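Local atomic coordinates of FAD-binding oxidoreductase (Gulosibacter chungangensis, PDB entry 7PBG), a protein that oxidises 4-ethylphenol, as a flavoprotein 4-alkylphenol oxidase that carries covalently bound FAD and can dehydrogenate its substrate to 4-vinylphenol. Residues I73-G78 / N511-P516. Residues are numbered along the deposited sequence; the frame is centred on the assembly and turned at random.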
# COMPACT_ATOMS: atom_id res chain seq x y z
N ILE A 73 23.48 15.35 -17.16
CA ILE A 73 24.46 15.02 -18.22
C ILE A 73 23.86 13.94 -19.11
O ILE A 73 24.01 14.01 -20.35
CB ILE A 73 25.83 14.64 -17.64
CG1 ILE A 73 26.48 15.83 -16.95
CG2 ILE A 73 26.74 14.05 -18.72
CD1 ILE A 73 27.57 15.46 -15.97
N ALA A 74 23.28 12.89 -18.54
CA ALA A 74 22.70 11.78 -19.33
C ALA A 74 21.64 12.30 -20.29
O ALA A 74 21.60 11.87 -21.45
CB ALA A 74 22.14 10.70 -18.42
N ASN A 75 20.81 13.24 -19.84
CA ASN A 75 19.76 13.85 -20.69
C ASN A 75 20.43 14.63 -21.84
O ASN A 75 19.97 14.50 -22.96
CB ASN A 75 18.87 14.79 -19.87
CG ASN A 75 17.72 14.06 -19.21
OD1 ASN A 75 16.68 13.79 -19.83
ND2 ASN A 75 17.89 13.74 -17.94
N LYS A 76 21.49 15.37 -21.56
CA LYS A 76 22.13 16.23 -22.60
C LYS A 76 22.65 15.30 -23.71
O LYS A 76 22.47 15.62 -24.89
CB LYS A 76 23.23 17.09 -21.98
CG LYS A 76 24.03 17.93 -22.97
CD LYS A 76 25.09 18.76 -22.28
CE LYS A 76 26.24 19.11 -23.19
NZ LYS A 76 27.38 19.64 -22.41
N TYR A 77 23.21 14.15 -23.36
CA TYR A 77 23.86 13.25 -24.36
C TYR A 77 22.93 12.15 -24.85
O TYR A 77 23.37 11.43 -25.73
CB TYR A 77 25.13 12.64 -23.78
CG TYR A 77 26.23 13.66 -23.69
CD1 TYR A 77 26.97 13.98 -24.81
CD2 TYR A 77 26.50 14.33 -22.51
CE1 TYR A 77 27.95 14.96 -24.77
CE2 TYR A 77 27.47 15.32 -22.46
CZ TYR A 77 28.22 15.62 -23.58
OH TYR A 77 29.20 16.58 -23.51
N GLY A 78 21.77 11.94 -24.23
CA GLY A 78 20.86 10.84 -24.62
C GLY A 78 21.43 9.47 -24.27
O GLY A 78 21.22 8.52 -25.01
N ASN A 511 13.04 12.29 -22.23
CA ASN A 511 14.19 11.91 -23.08
C ASN A 511 14.43 10.39 -23.00
O ASN A 511 15.33 9.90 -23.70
CB ASN A 511 15.42 12.70 -22.68
CG ASN A 511 15.25 14.17 -23.01
OD1 ASN A 511 14.69 14.51 -24.06
ND2 ASN A 511 15.75 15.01 -22.13
N GLY A 512 13.69 9.65 -22.17
CA GLY A 512 13.76 8.17 -22.12
C GLY A 512 15.15 7.68 -21.72
O GLY A 512 15.63 6.72 -22.31
N ILE A 513 15.74 8.27 -20.69
CA ILE A 513 17.10 8.00 -20.19
C ILE A 513 17.08 6.83 -19.22
O ILE A 513 18.09 6.12 -19.18
CB ILE A 513 17.66 9.26 -19.49
CG1 ILE A 513 17.84 10.39 -20.50
CG2 ILE A 513 18.92 8.95 -18.73
CD1 ILE A 513 18.51 9.95 -21.74
N LEU A 514 16.06 6.70 -18.38
CA LEU A 514 16.14 5.66 -17.31
C LEU A 514 15.82 4.27 -17.84
O LEU A 514 14.66 4.07 -18.32
CB LEU A 514 15.25 6.05 -16.14
CG LEU A 514 15.61 7.36 -15.46
CD1 LEU A 514 14.80 7.51 -14.17
CD2 LEU A 514 17.10 7.44 -15.10
N ASN A 515 16.81 3.36 -17.72
CA ASN A 515 16.77 1.89 -17.95
C ASN A 515 15.61 1.52 -18.85
O ASN A 515 14.63 0.95 -18.43
CB ASN A 515 16.68 1.06 -16.65
CG ASN A 515 17.11 -0.39 -16.79
OD1 ASN A 515 17.86 -0.77 -17.70
ND2 ASN A 515 16.65 -1.23 -15.85
N PRO A 516 15.70 1.87 -20.13
CA PRO A 516 14.60 1.63 -21.05
C PRO A 516 14.23 0.14 -21.11
O PRO A 516 15.11 -0.69 -21.21
CB PRO A 516 15.17 2.19 -22.35
CG PRO A 516 16.19 3.20 -21.95
CD PRO A 516 16.83 2.59 -20.73
O HOH W 1 14.13 12.68 -19.46
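Ala74 meets Ile513 through two atoms: its CB lies 3.7 Å from the branch methyl CG2, and its carbonyl O lies 3.6 Å from CD1 at the end of the longer arm. Both residues are buried, and both side chains also touch Leu81 of strand 81-84. One step on, Asn75 brings in the polar interactions. Its first torsion (chi1 -86°) sets CG beside the backbone N, and the turn of the amide then presents OD1 to Asn511. The ND2 of Asn511 donates to this OD1 at 2.8 Å in a nearly straight bond (167°), and the two amide planes are turned 61° against each other. CG1 of Ile513 lies 3.7 Å from OD1 of Asn75, the aliphatic arm resting against the amide. A water gives OD1 a second hydrogen bond and accepts one from the backbone N of Asn511, while ND2 of Asn75 is spent on the carbonyls of Val71 and Ala187, which fixes the flip of the amide. In this flavoprotein with a PCMH-type FAD-binding domain, the pairing joins the C-terminal end of helix 64-77 to the loop after helix 492-508, in the C-terminal FAD-linked oxidase region. With an alanine here, ND2 of Asn511 and the bridging water would probably lose their shared acceptor, and the Ala187 carbonyl this donor. The helix then closes in a Schellman motif with Gly78, at positive phi, as its C-prime residue: Ile79 N bonds back to Ala74 O, and Gly78 N makes weak bonds to Asn75 O and Ala74 O. The CA of Gly78 rests 3.8 Å from CD1 of Ile513, the same methyl that touches the carbonyl of Ala74.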